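Local coordinates for Slr0280 protein (Synechocystis sp., PDB 5H3K) that is of unknown function but carries a phosphodiester glycosidase (NAGPA-type) family domain, consistent with a role in cleaving sugar phosphodiesters, at residues A175-S180 / L248-L253. Numbering follows the deposited sequence.
Sequences AFWQVS and LQVSTL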
loop_
_atom_site.group_PDB
_atom_site.type_symbol
_atom_site.label_atom_id
_atom_site.label_comp_id
_atom_site.label_asym_id
_atom_site.label_seq_id
_atom_site.Cartn_x
_atom_site.Cartn_y
_atom_site.Cartn_z
ATOM N N ALA A 175 24.543 16.629 7.060
ATOM C CA ALA A 175 24.133 16.585 5.668
ATOM C C ALA A 175 22.861 15.767 5.509
ATOM O O ALA A 175 22.707 14.727 6.139
ATOM C CB ALA A 175 25.254 16.001 4.805
ATOM N N PHE A 176 21.945 16.248 4.680
ATOM C CA PHE A 176 20.762 15.465 4.349
ATOM C C PHE A 176 21.176 14.262 3.509
ATOM O O PHE A 176 22.099 14.351 2.697
ATOM C CB PHE A 176 19.782 16.322 3.572
ATOM C CG PHE A 176 19.361 17.563 4.300
ATOM C CD1 PHE A 176 18.984 17.499 5.634
ATOM C CD2 PHE A 176 19.365 18.793 3.662
ATOM C CE1 PHE A 176 18.587 18.642 6.321
ATOM C CE2 PHE A 176 18.965 19.950 4.342
ATOM C CZ PHE A 176 18.579 19.870 5.672
ATOM N N TRP A 177 20.494 13.139 3.694
ATOM C CA TRP A 177 20.813 11.948 2.921
ATOM C C TRP A 177 19.591 11.053 2.757
ATOM O O TRP A 177 18.611 11.173 3.504
ATOM C CB TRP A 177 21.971 11.178 3.579
ATOM C CG TRP A 177 21.684 10.817 5.005
ATOM C CD1 TRP A 177 21.905 11.597 6.116
ATOM C CD2 TRP A 177 21.098 9.598 5.477
ATOM N NE1 TRP A 177 21.500 10.923 7.250
ATOM C CE2 TRP A 177 21.008 9.705 6.887
ATOM C CE3 TRP A 177 20.651 8.433 4.846
ATOM C CZ2 TRP A 177 20.477 8.674 7.670
ATOM C CZ3 TRP A 177 20.124 7.416 5.634
ATOM C CH2 TRP A 177 20.038 7.547 7.031
ATOM N N GLN A 178 19.652 10.164 1.766
ATOM C CA GLN A 178 18.622 9.161 1.561
ATOM C C GLN A 178 19.283 7.876 1.078
ATOM O O GLN A 178 20.448 7.889 0.651
ATOM C CB GLN A 178 17.598 9.657 0.537
ATOM C CG GLN A 178 18.199 10.003 -0.814
ATOM C CD GLN A 178 17.190 10.637 -1.774
ATOM O OE1 GLN A 178 16.629 9.963 -2.640
ATOM N NE2 GLN A 178 16.964 11.937 -1.622
ATOM N N VAL A 179 18.556 6.764 1.167
ATOM C CA VAL A 179 19.092 5.475 0.745
ATOM C C VAL A 179 18.020 4.681 0.010
ATOM O O VAL A 179 16.868 4.662 0.430
ATOM C CB VAL A 179 19.699 4.676 1.950
ATOM C CG1 VAL A 179 18.719 4.597 3.116
ATOM C CG2 VAL A 179 20.165 3.275 1.518
ATOM N N SER A 180 18.392 4.065 -1.113
ATOM C CA SER A 180 17.479 3.200 -1.868
ATOM C C SER A 180 18.169 1.867 -2.200
ATOM O O SER A 180 19.373 1.839 -2.443
ATOM C CB SER A 180 17.021 3.914 -3.146
ATOM O OG SER A 180 16.228 3.057 -3.965
ATOM N N LEU A 248 21.353 -2.161 3.779
ATOM C CA LEU A 248 22.096 -1.093 4.435
ATOM C C LEU A 248 21.327 -0.580 5.641
ATOM O O LEU A 248 20.119 -0.385 5.578
ATOM C CB LEU A 248 22.341 0.065 3.478
ATOM C CG LEU A 248 23.120 -0.251 2.212
ATOM C CD1 LEU A 248 23.395 1.043 1.456
ATOM C CD2 LEU A 248 24.425 -0.961 2.574
ATOM N N GLN A 249 22.027 -0.378 6.748
ATOM C CA GLN A 249 21.452 0.364 7.866
ATOM C C GLN A 249 22.329 1.585 8.080
ATOM O O GLN A 249 23.511 1.450 8.384
ATOM C CB GLN A 249 21.404 -0.495 9.129
ATOM C CG GLN A 249 20.973 0.270 10.387
ATOM C CD GLN A 249 20.931 -0.615 11.629
ATOM O OE1 GLN A 249 20.820 -1.843 11.538
ATOM N NE2 GLN A 249 21.015 0.010 12.799
ATOM N N VAL A 250 21.751 2.771 7.908
ATOM C CA VAL A 250 22.524 4.007 7.933
ATOM C C VAL A 250 22.169 4.861 9.140
ATOM O O VAL A 250 20.992 5.024 9.464
ATOM C CB VAL A 250 22.283 4.832 6.654
ATOM C CG1 VAL A 250 23.217 6.040 6.602
ATOM C CG2 VAL A 250 22.490 3.966 5.433
ATOM N N SER A 251 23.187 5.413 9.799
ATOM C CA SER A 251 22.973 6.267 10.968
ATOM C C SER A 251 24.005 7.387 11.020
ATOM O O SER A 251 24.917 7.443 10.186
ATOM C CB SER A 251 23.047 5.443 12.245
ATOM O OG SER A 251 24.279 4.750 12.307
ATOM N N THR A 252 23.864 8.282 11.996
ATOM C CA THR A 252 24.768 9.424 12.100
ATOM C C THR A 252 25.488 9.453 13.450
ATOM O O THR A 252 25.048 8.819 14.413
ATOM C CB THR A 252 24.039 10.760 11.873
ATOM O OG1 THR A 252 23.107 10.988 12.940
ATOM C CG2 THR A 252 23.300 10.751 10.538
ATOM N N LEU A 253 26.610 10.171 13.496
ATOM C CA LEU A 253 27.381 10.367 14.724
ATOM C C LEU A 253 27.940 11.777 14.713
ATOM O O LEU A 253 27.930 12.443 13.677
ATOM C CB LEU A 253 28.532 9.363 14.811
ATOM C CG LEU A 253 28.201 7.890 15.064
ATOM C CD1 LEU A 253 29.456 7.030 15.030
ATOM C CD2 LEU A 253 27.470 7.715 16.387
#
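V250 lies against one face of the W177 indole, its CG1 forming a CH-pi contact 3.7 Å from the centroid of the six-membered ring and 20° off the ring normal. V250 CB also packs against the rim of that ring, 3.5 Å from both W177 CZ3 and CH2. W177 CG sits between its own backbone N and carbonyl carbon (chi1 56°), and the indole is laid across the gap, turning a face to the valine. At the pyrrole end T252 CG2 approaches W177 NE1 obliquely at 3.8 Å; this nitrogen is buried and has no polar partner in the model. Further along, V179 CG2 meets L248 CD1 at 3.9 Å, the two side chains slanting past each other, while V179 CG1 only brushes V250 CG2 at 4.5 Å. The segments are edge strands of two different four-stranded antiparallel sheets that face each other as in a beta-sandwich. The strands run nearly antiparallel (173°), with axes 8.9 Å apart, so side chains rather than backbone bonds bridge them. Each strand is tied into its own sheet by backbone hydrogen bonds, Q178 to T189 and S180 to V187 in one, Q249 to D262 in the other. L259 of strand 258-264 touches both W177 and V250, and L248 reaches across to A186 and V188 of strand 185-190. The T252 hydroxyl is held by F107 N.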